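Local coordinates for glucose-binding protein (Thermus thermophilus HB27, PDB 2B3F), which binds glucose or galactose as a periplasmic binding protein and probably delivers the sugar to a binding-protein-dependent transport system, at residues 202-213 and 367-377; 130-139 and 231-239. All blocks are in the same frame, centred on the assembly; numbering follows the deposited sequence.

Interaction 1 of 2, residues 202-213 and 367-377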
loop_
_atom_site.group_PDB
_atom_site.type_symbol
_atom_site.label_atom_id
_atom_site.label_comp_id
_atom_site.label_asym_id
_atom_site.label_seq_id
_atom_site.Cartn_x
_atom_site.Cartn_y
_atom_site.Cartn_z
ATOM N N VAL A 202 -4.139 18.631 -13.259
ATOM C CA VAL A 202 -5.152 18.202 -14.227
ATOM C C VAL A 202 -4.550 17.233 -15.249
ATOM O O VAL A 202 -5.197 16.269 -15.657
ATOM C CB VAL A 202 -5.798 19.420 -14.958
ATOM C CG1 VAL A 202 -6.754 18.952 -16.066
ATOM C CG2 VAL A 202 -6.512 20.320 -13.984
ATOM N N ARG A 203 -3.305 17.475 -15.659
ATOM C CA ARG A 203 -2.622 16.591 -16.598
ATOM C C ARG A 203 -2.496 15.118 -16.124
ATOM O O ARG A 203 -2.472 14.187 -16.939
ATOM C CB ARG A 203 -1.228 17.151 -16.929
ATOM C CG ARG A 203 -0.580 16.421 -18.077
ATOM C CD ARG A 203 0.751 17.005 -18.540
ATOM N NE ARG A 203 1.502 15.908 -19.154
ATOM C CZ ARG A 203 2.666 15.414 -18.720
ATOM N NH1 ARG A 203 3.320 15.943 -17.681
ATOM N NH2 ARG A 203 3.198 14.379 -19.364
ATOM N N ALA A 204 -2.407 14.906 -14.807
ATOM C CA ALA A 204 -2.355 13.559 -14.273
ATOM C C ALA A 204 -3.562 12.766 -14.758
ATOM O O ALA A 204 -3.447 11.606 -15.123
ATOM C CB ALA A 204 -2.301 13.602 -12.744
ATOM N N TRP A 205 -4.724 13.406 -14.762
ATOM C CA TRP A 205 -5.949 12.744 -15.189
ATOM C C TRP A 205 -5.995 12.507 -16.701
ATOM O O TRP A 205 -6.546 11.500 -17.145
ATOM C CB TRP A 205 -7.173 13.537 -14.740
ATOM C CG TRP A 205 -7.339 13.628 -13.247
ATOM C CD1 TRP A 205 -6.993 14.672 -12.437
ATOM C CD2 TRP A 205 -7.952 12.655 -12.397
ATOM N NE1 TRP A 205 -7.323 14.398 -11.137
ATOM C CE2 TRP A 205 -7.916 13.168 -11.077
ATOM C CE3 TRP A 205 -8.514 11.404 -12.616
ATOM C CZ2 TRP A 205 -8.417 12.465 -9.989
ATOM C CZ3 TRP A 205 -9.007 10.695 -11.534
ATOM C CH2 TRP A 205 -8.957 11.232 -10.230
ATOM N N GLU A 206 -5.417 13.422 -17.484
ATOM C CA GLU A 206 -5.299 13.238 -18.942
ATOM C C GLU A 206 -4.482 12.005 -19.274
ATOM O O GLU A 206 -4.909 11.159 -20.077
ATOM C CB GLU A 206 -4.629 14.456 -19.601
ATOM C CG GLU A 206 -4.720 14.555 -21.142
ATOM C CD GLU A 206 -3.786 13.624 -21.987
ATOM O OE1 GLU A 206 -2.589 13.392 -21.631
ATOM O OE2 GLU A 206 -4.272 13.154 -23.062
ATOM N N VAL A 207 -3.299 11.902 -18.669
ATOM C CA VAL A 207 -2.454 10.754 -18.920
ATOM C C VAL A 207 -3.169 9.499 -18.400
ATOM O O VAL A 207 -3.218 8.488 -19.069
ATOM C CB VAL A 207 -1.057 10.905 -18.293
ATOM C CG1 VAL A 207 -0.233 9.628 -18.510
ATOM C CG2 VAL A 207 -0.345 12.147 -18.865
ATOM N N PHE A 208 -3.746 9.584 -17.205
ATOM C CA PHE A 208 -4.471 8.445 -16.605
ATOM C C PHE A 208 -5.571 7.885 -17.529
ATOM O O PHE A 208 -5.692 6.673 -17.712
ATOM C CB PHE A 208 -5.055 8.879 -15.254
ATOM C CG PHE A 208 -5.819 7.805 -14.542
ATOM C CD1 PHE A 208 -5.177 6.669 -14.087
ATOM C CD2 PHE A 208 -7.172 7.948 -14.289
ATOM C CE1 PHE A 208 -5.883 5.679 -13.425
ATOM C CE2 PHE A 208 -7.879 6.968 -13.626
ATOM C CZ PHE A 208 -7.237 5.826 -13.193
ATOM N N GLY A 209 -6.360 8.772 -18.121
ATOM C CA GLY A 209 -7.425 8.335 -19.049
ATOM C C GLY A 209 -6.922 7.559 -20.258
ATOM O O GLY A 209 -7.542 6.584 -20.695
ATOM N N ARG A 210 -5.790 7.980 -20.805
ATOM C CA ARG A 210 -5.194 7.258 -21.919
ATOM C C ARG A 210 -4.767 5.871 -21.471
ATOM O O ARG A 210 -4.982 4.878 -22.165
ATOM C CB ARG A 210 -4.000 8.008 -22.482
ATOM C CG ARG A 210 -4.344 9.341 -23.100
ATOM C CD ARG A 210 -3.074 9.931 -23.671
ATOM N NE ARG A 210 -3.276 11.141 -24.459
ATOM C CZ ARG A 210 -3.573 11.151 -25.759
ATOM N NH1 ARG A 210 -3.709 10.021 -26.458
ATOM N NH2 ARG A 210 -3.723 12.311 -26.371
ATOM N N VAL A 211 -4.150 5.802 -20.285
ATOM C CA VAL A 211 -3.689 4.541 -19.740
ATOM C C VAL A 211 -4.891 3.609 -19.486
ATOM O O VAL A 211 -4.845 2.412 -19.759
ATOM C CB VAL A 211 -2.864 4.792 -18.448
ATOM C CG1 VAL A 211 -2.538 3.486 -17.738
ATOM C CG2 VAL A 211 -1.596 5.584 -18.782
ATOM N N LEU A 212 -5.976 4.179 -18.986
ATOM C CA LEU A 212 -7.204 3.423 -18.700
ATOM C C LEU A 212 -7.745 2.739 -19.971
ATOM O O LEU A 212 -8.321 1.646 -19.913
ATOM C CB LEU A 212 -8.263 4.388 -18.148
ATOM C CG LEU A 212 -9.134 4.045 -16.959
ATOM C CD1 LEU A 212 -8.349 3.394 -15.815
ATOM C CD2 LEU A 212 -9.867 5.308 -16.510
ATOM N N ASP A 213 -7.559 3.399 -21.116
ATOM C CA ASP A 213 -8.008 2.822 -22.396
ATOM C C ASP A 213 -7.209 1.587 -22.820
ATOM O O ASP A 213 -7.576 0.949 -23.807
ATOM C CB ASP A 213 -8.000 3.870 -23.527
ATOM C CG ASP A 213 -9.194 4.804 -23.480
ATOM O OD1 ASP A 213 -10.161 4.535 -22.727
ATOM O OD2 ASP A 213 -9.174 5.833 -24.216
ATOM N N PHE A 367 -14.555 10.119 -12.682
ATOM C CA PHE A 367 -13.675 10.107 -13.827
ATOM C C PHE A 367 -14.059 8.936 -14.743
ATOM O O PHE A 367 -14.042 9.093 -15.955
ATOM C CB PHE A 367 -12.194 10.025 -13.482
ATOM C CG PHE A 367 -11.321 10.145 -14.686
ATOM C CD1 PHE A 367 -11.210 11.364 -15.350
ATOM C CD2 PHE A 367 -10.663 9.044 -15.204
ATOM C CE1 PHE A 367 -10.415 11.491 -16.464
ATOM C CE2 PHE A 367 -9.885 9.154 -16.349
ATOM C CZ PHE A 367 -9.751 10.381 -16.974
ATOM N N LEU A 368 -14.392 7.778 -14.174
ATOM C CA LEU A 368 -14.690 6.620 -15.026
ATOM C C LEU A 368 -15.921 6.895 -15.896
ATOM O O LEU A 368 -15.960 6.488 -17.057
ATOM C CB LEU A 368 -14.898 5.331 -14.231
ATOM C CG LEU A 368 -13.699 4.534 -13.697
ATOM C CD1 LEU A 368 -12.397 4.912 -14.333
ATOM C CD2 LEU A 368 -13.559 4.724 -12.236
ATOM N N GLN A 369 -16.923 7.585 -15.356
ATOM C CA GLN A 369 -18.119 7.874 -16.161
ATOM C C GLN A 369 -17.943 9.053 -17.106
ATOM O O GLN A 369 -18.277 8.924 -18.283
ATOM C CB GLN A 369 -19.384 8.015 -15.309
ATOM C CG GLN A 369 -19.753 6.734 -14.554
ATOM C CD GLN A 369 -19.613 5.433 -15.397
ATOM O OE1 GLN A 369 -18.600 4.706 -15.293
ATOM N NE2 GLN A 369 -20.627 5.144 -16.233
ATOM N N THR A 370 -17.404 10.173 -16.641
ATOM C CA THR A 370 -17.230 11.347 -17.502
ATOM C C THR A 370 -15.998 11.290 -18.405
ATOM O O THR A 370 -15.984 11.901 -19.472
ATOM C CB THR A 370 -17.110 12.648 -16.679
ATOM O OG1 THR A 370 -15.893 12.622 -15.924
ATOM C CG2 THR A 370 -18.295 12.812 -15.726
ATOM N N ARG A 371 -14.954 10.591 -17.963
ATOM C CA ARG A 371 -13.616 10.675 -18.574
ATOM C C ARG A 371 -13.162 12.112 -18.820
ATOM O O ARG A 371 -12.413 12.383 -19.748
ATOM C CB ARG A 371 -13.541 9.850 -19.860
ATOM C CG ARG A 371 -13.894 8.392 -19.657
ATOM C CD ARG A 371 -12.898 7.634 -18.756
ATOM N NE ARG A 371 -13.388 6.261 -18.558
ATOM C CZ ARG A 371 -12.922 5.181 -19.186
ATOM N NH1 ARG A 371 -11.901 5.267 -20.028
ATOM N NH2 ARG A 371 -13.473 3.994 -18.944
ATOM N N ASN A 372 -13.589 13.016 -17.944
ATOM C CA ASN A 372 -13.286 14.432 -18.057
ATOM C C ASN A 372 -12.223 14.806 -17.018
ATOM O O ASN A 372 -12.543 14.886 -15.837
ATOM C CB ASN A 372 -14.562 15.229 -17.797
ATOM C CG ASN A 372 -14.382 16.705 -17.989
ATOM O OD1 ASN A 372 -13.262 17.225 -18.023
ATOM N ND2 ASN A 372 -15.498 17.405 -18.131
ATOM N N PRO A 373 -10.976 15.038 -17.456
ATOM C CA PRO A 373 -9.932 15.398 -16.496
ATOM C C PRO A 373 -10.241 16.622 -15.630
ATOM O O PRO A 373 -9.912 16.626 -14.437
ATOM C CB PRO A 373 -8.710 15.653 -17.379
ATOM C CG PRO A 373 -8.967 14.911 -18.623
ATOM C CD PRO A 373 -10.440 14.960 -18.827
ATOM N N GLN A 374 -10.898 17.638 -16.189
ATOM C CA GLN A 374 -11.139 18.855 -15.428
ATOM C C GLN A 374 -12.154 18.614 -14.326
ATOM O O GLN A 374 -12.015 19.139 -13.212
ATOM C CB GLN A 374 -11.604 20.005 -16.331
ATOM C CG GLN A 374 -11.666 21.335 -15.603
ATOM C CD GLN A 374 -10.300 21.851 -15.228
ATOM O OE1 GLN A 374 -9.390 21.876 -16.062
ATOM N NE2 GLN A 374 -10.136 22.262 -13.966
ATOM N N ALA A 375 -13.178 17.826 -14.639
ATOM C CA ALA A 375 -14.212 17.484 -13.685
ATOM C C ALA A 375 -13.620 16.722 -12.482
ATOM O O ALA A 375 -13.971 17.010 -11.348
ATOM C CB ALA A 375 -15.271 16.653 -14.354
ATOM N N ALA A 376 -12.733 15.762 -12.769
ATOM C CA ALA A 376 -12.075 14.930 -11.733
ATOM C C ALA A 376 -11.213 15.827 -10.867
ATOM O O ALA A 376 -11.238 15.736 -9.635
ATOM C CB ALA A 376 -11.221 13.863 -12.364
ATOM N N ALA A 377 -10.440 16.688 -11.522
ATOM C CA ALA A 377 -9.581 17.629 -10.805
ATOM C C ALA A 377 -10.389 18.549 -9.882
ATOM O O ALA A 377 -10.045 18.767 -8.691
ATOM C CB ALA A 377 -8.756 18.441 -11.784
HETATM O O HOH W 1 -10.237 7.110 -20.712
#

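Interaction 2 of 2, residues 130-139 and 231-239. Unlike the reference sequence in segment 130-139: G133 (reference Glu).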
loop_
_atom_site.group_PDB
_atom_site.type_symbol
_atom_site.label_atom_id
_atom_site.label_comp_id
_atom_site.label_asym_id
_atom_site.label_seq_id
_atom_site.Cartn_x
_atom_site.Cartn_y
_atom_site.Cartn_z
ATOM N N LYS A 130 6.717 -13.791 -21.701
ATOM C CA LYS A 130 5.537 -13.370 -22.466
ATOM C C LYS A 130 5.868 -12.130 -23.277
ATOM O O LYS A 130 5.447 -12.003 -24.434
ATOM C CB LYS A 130 4.329 -13.104 -21.570
ATOM C CG LYS A 130 3.628 -14.368 -21.074
ATOM C CD LYS A 130 2.587 -14.901 -22.072
ATOM C CE LYS A 130 2.003 -16.265 -21.626
ATOM N NZ LYS A 130 1.884 -16.382 -20.135
ATOM N N LEU A 131 6.629 -11.220 -22.687
ATOM C CA LEU A 131 7.004 -10.002 -23.396
ATOM C C LEU A 131 7.840 -10.359 -24.617
ATOM O O LEU A 131 7.691 -9.741 -25.670
ATOM C CB LEU A 131 7.762 -9.021 -22.496
ATOM C CG LEU A 131 6.992 -8.257 -21.393
ATOM C CD1 LEU A 131 7.745 -6.990 -21.011
ATOM C CD2 LEU A 131 5.557 -7.897 -21.801
ATOM N N LYS A 132 8.719 -11.349 -24.466
ATOM C CA LYS A 132 9.542 -11.826 -25.595
ATOM C C LYS A 132 8.685 -12.466 -26.694
ATOM O O LYS A 132 8.897 -12.234 -27.887
ATOM C CB LYS A 132 10.609 -12.809 -25.099
ATOM C CG LYS A 132 11.791 -12.136 -24.395
ATOM C CD LYS A 132 12.839 -13.159 -23.987
ATOM C CE LYS A 132 14.142 -12.475 -23.615
ATOM N NZ LYS A 132 13.976 -11.561 -22.449
ATOM N N GLY A 133 7.708 -13.269 -26.274
ATOM C CA GLY A 133 6.720 -13.854 -27.183
ATOM C C GLY A 133 5.967 -12.826 -28.017
ATOM O O GLY A 133 5.608 -13.105 -29.181
ATOM N N TRP A 134 5.727 -11.650 -27.424
ATOM C CA TRP A 134 5.098 -10.500 -28.114
ATOM C C TRP A 134 6.080 -9.513 -28.736
ATOM O O TRP A 134 5.667 -8.552 -29.374
ATOM C CB TRP A 134 4.232 -9.698 -27.147
ATOM C CG TRP A 134 3.041 -10.408 -26.674
ATOM C CD1 TRP A 134 2.178 -11.153 -27.414
ATOM C CD2 TRP A 134 2.549 -10.421 -25.339
ATOM N NE1 TRP A 134 1.176 -11.646 -26.615
ATOM C CE2 TRP A 134 1.379 -11.205 -25.333
ATOM C CE3 TRP A 134 2.988 -9.843 -24.140
ATOM C CZ2 TRP A 134 0.640 -11.437 -24.170
ATOM C CZ3 TRP A 134 2.263 -10.077 -22.992
ATOM C CH2 TRP A 134 1.100 -10.865 -23.013
ATOM N N GLY A 135 7.366 -9.712 -28.520
ATOM C CA GLY A 135 8.359 -8.843 -29.135
ATOM C C GLY A 135 8.287 -7.401 -28.687
ATOM O O GLY A 135 8.349 -6.492 -29.511
ATOM N N VAL A 136 8.158 -7.186 -27.375
ATOM C CA VAL A 136 8.168 -5.830 -26.796
ATOM C C VAL A 136 9.068 -5.758 -25.554
ATOM O O VAL A 136 9.368 -6.786 -24.947
ATOM C CB VAL A 136 6.737 -5.361 -26.375
ATOM C CG1 VAL A 136 5.777 -5.386 -27.568
ATOM C CG2 VAL A 136 6.187 -6.236 -25.244
ATOM N N ASN A 137 9.456 -4.538 -25.183
ATOM C CA ASN A 137 10.197 -4.255 -23.945
ATOM C C ASN A 137 9.291 -3.698 -22.832
ATOM O O ASN A 137 8.193 -3.229 -23.116
ATOM C CB ASN A 137 11.275 -3.211 -24.226
ATOM C CG ASN A 137 12.396 -3.736 -25.128
ATOM O OD1 ASN A 137 12.744 -4.923 -25.103
ATOM N ND2 ASN A 137 12.969 -2.839 -25.925
ATOM N N PRO A 138 9.756 -3.731 -21.560
ATOM C CA PRO A 138 9.058 -3.027 -20.472
ATOM C C PRO A 138 9.201 -1.501 -20.569
ATOM O O PRO A 138 10.318 -1.004 -20.587
ATOM C CB PRO A 138 9.777 -3.537 -19.211
ATOM C CG PRO A 138 11.115 -3.916 -19.670
ATOM C CD PRO A 138 10.933 -4.465 -21.053
ATOM N N PRO A 139 8.076 -0.756 -20.632
ATOM C CA PRO A 139 8.138 0.700 -20.820
ATOM C C PRO A 139 8.647 1.509 -19.622
ATOM O O PRO A 139 8.242 1.262 -18.485
ATOM C CB PRO A 139 6.692 1.081 -21.155
ATOM C CG PRO A 139 5.868 -0.046 -20.680
ATOM C CD PRO A 139 6.695 -1.262 -20.594
ATOM N N VAL A 231 -1.994 -11.048 -15.814
ATOM C CA VAL A 231 -0.627 -10.963 -16.279
ATOM C C VAL A 231 0.027 -12.361 -16.299
ATOM O O VAL A 231 0.693 -12.729 -17.286
ATOM C CB VAL A 231 0.206 -9.970 -15.426
ATOM C CG1 VAL A 231 1.648 -9.954 -15.867
ATOM C CG2 VAL A 231 -0.381 -8.581 -15.528
ATOM N N VAL A 232 -0.159 -13.130 -15.230
ATOM C CA VAL A 232 0.406 -14.491 -15.146
ATOM C C VAL A 232 -0.094 -15.349 -16.328
ATOM O O VAL A 232 0.657 -16.139 -16.905
ATOM C CB VAL A 232 0.095 -15.130 -13.787
ATOM C CG1 VAL A 232 0.598 -16.597 -13.713
ATOM C CG2 VAL A 232 0.749 -14.260 -12.663
ATOM N N GLN A 233 -1.349 -15.134 -16.693
ATOM C CA GLN A 233 -2.005 -15.816 -17.821
ATOM C C GLN A 233 -1.654 -15.273 -19.223
ATOM O O GLN A 233 -1.956 -15.912 -20.226
ATOM C CB GLN A 233 -3.505 -15.722 -17.624
ATOM C CG GLN A 233 -3.998 -16.520 -16.454
ATOM C CD GLN A 233 -5.325 -16.035 -15.922
ATOM O OE1 GLN A 233 -5.829 -14.997 -16.346
ATOM N NE2 GLN A 233 -5.897 -16.773 -14.976
ATOM N N GLY A 234 -1.004 -14.128 -19.317
ATOM C CA GLY A 234 -0.748 -13.519 -20.610
ATOM C C GLY A 234 -1.989 -12.929 -21.263
ATOM O O GLY A 234 -1.968 -12.630 -22.471
ATOM N N LYS A 235 -3.058 -12.753 -20.475
ATOM C CA LYS A 235 -4.232 -11.967 -20.895
ATOM C C LYS A 235 -4.022 -10.467 -20.713
ATOM O O LYS A 235 -4.885 -9.659 -21.068
ATOM C CB LYS A 235 -5.475 -12.401 -20.134
ATOM C CG LYS A 235 -5.875 -13.823 -20.437
ATOM C CD LYS A 235 -7.332 -14.119 -20.108
ATOM C CE LYS A 235 -7.496 -14.756 -18.750
ATOM N NZ LYS A 235 -8.770 -15.534 -18.634
ATOM N N ALA A 236 -2.867 -10.109 -20.153
ATOM C CA ALA A 236 -2.398 -8.734 -20.053
ATOM C C ALA A 236 -0.879 -8.791 -20.062
ATOM O O ALA A 236 -0.323 -9.836 -19.766
ATOM C CB ALA A 236 -2.901 -8.116 -18.753
ATOM N N ALA A 237 -0.230 -7.680 -20.393
ATOM C CA ALA A 237 1.224 -7.573 -20.393
ATOM C C ALA A 237 1.768 -6.982 -19.076
ATOM O O ALA A 237 2.870 -7.343 -18.621
ATOM C CB ALA A 237 1.678 -6.718 -21.577
ATOM N N PHE A 238 0.987 -6.068 -18.492
ATOM C CA PHE A 238 1.432 -5.270 -17.359
ATOM C C PHE A 238 0.353 -5.150 -16.288
ATOM O O PHE A 238 -0.837 -5.227 -16.571
ATOM C CB PHE A 238 1.799 -3.865 -17.813
ATOM C CG PHE A 238 2.682 -3.824 -19.036
ATOM C CD1 PHE A 238 3.990 -4.289 -18.980
ATOM C CD2 PHE A 238 2.200 -3.315 -20.241
ATOM C CE1 PHE A 238 4.810 -4.241 -20.115
ATOM C CE2 PHE A 238 3.003 -3.279 -21.369
ATOM C CZ PHE A 238 4.305 -3.736 -21.305
ATOM N N ASN A 239 0.806 -4.914 -15.054
ATOM C CA ASN A 239 -0.102 -4.533 -13.956
ATOM C C ASN A 239 0.648 -3.567 -13.046
ATOM O O ASN A 239 1.811 -3.790 -12.770
ATOM C CB ASN A 239 -0.543 -5.762 -13.173
ATOM C CG ASN A 239 -1.589 -5.448 -12.112
ATOM O OD1 ASN A 239 -2.635 -4.812 -12.396
ATOM N ND2 ASN A 239 -1.350 -5.930 -10.901
#

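Interaction 1 of 2, residues 202-213 and 367-377
F367, in the last turn of helix 354-370, drives its ring into helix 199-212 as a knob among W205, F208, G209 and L212, where helices 354-370 and 373-387, joined by a short turn, pack against it in this periplasmic-binding-protein fold. With CG anti to the backbone N (chi1 -175°), the ring packs obliquely on both W205 and F208 in an aromatic cluster, W205 CE3 standing over one face, 3.7 Å from F367 CG, and R371 CA over the opposite one. W173 of helix 166-190 joins the cluster, meeting W205 obliquely and F208 edge-to-face. At the ring edge F367 CZ lies 3.7 Å from G209 CA, where glycine lets the rim come right up to the backbone. L368 CD1 meets L212 CD2 crosswise at a tight 3.4 Å. At R371, of positive phi, the chain turns out of the helix; its NE donates to L368 O, which sets the guanidinium flat above L212 CD2, and NH1 forms a salt bridge to D213 OD1 at 3.3 Å, its hydrogen bond weak and bent. Water 1 accepts from R371 NH1 and donates to D213 OD1 and G209 O. N372 N-caps helix 373-387, its OD1 taking weak bonds from Q374 N and A375 N. P373 CB rests on W205 CB, 3.7 Å away, while the OE1 end of Q374 flanks V202, its NE2 bonding to N378. A376 points its methyl squarely onto the indole in a CH-pi contact, CB 3.5 Å from the six-membered ring centroid of W205. Last, A377 CB touches V202 CG2 at 3.7 Å.

Interaction 2 of 2, residues 130-139 and 231-239
F238 and P139 meet from opposite directions in the close-packed half of this contact, P139 CD lying 3.5 Å from F238 CZ and P139 CG reaching over the ring face. L131 comes in roughly at a right angle, its CD2 4.1 Å from F238 CE1 and equally far from A237 CB. M124 of the neighbouring strand 123-126 touches both P139 and F238, so the ring is buried where strand 238-240 enters its small mixed sheet. Each segment contains a helix end closed by a Schellman motif, with G135 and G234 as the positive-phi residues, and W134, just before G135, reaches across to the G234 turn. The rim of its indole faces that turn: CZ2 lies 3.3 Å from G234 O, which sits near the ring plane, and CZ3 3.7 Å from A237 CB. An alanine here would lose this whole edge and probably leave G234 O and the A237 methyl without their aromatic neighbour. Toward solvent the packing thins to one lysine. K130, bent at chi2 (-86°), lays CD 3.9 Å from G234 CA and brings NZ 3.5 Å from V232 O at the end of helix 224-233.

In the fold
The two contacts alternate along the chain: 130-139 of interaction 2 comes first, then 202-213 of interaction 1, then 231-239, and finally 367-377. Helix 199-212 is followed directly by helix 224-233, so the chain passes from one contact to the other within a short span. Their centres lie about 25 Å apart and their nearest atoms about 9 Å, without touching. Helix 142-154 is shared: V207, R210 and V211 of interaction 1 and W134, V136, P139 and A237 of interaction 2 all pack on it, V211 and P139 both on F145. Interaction 1 thereby ties the C-terminal helices to this region, while interaction 2 joins helix ends beside the four-stranded sheet; both lie away from the galactose pocket.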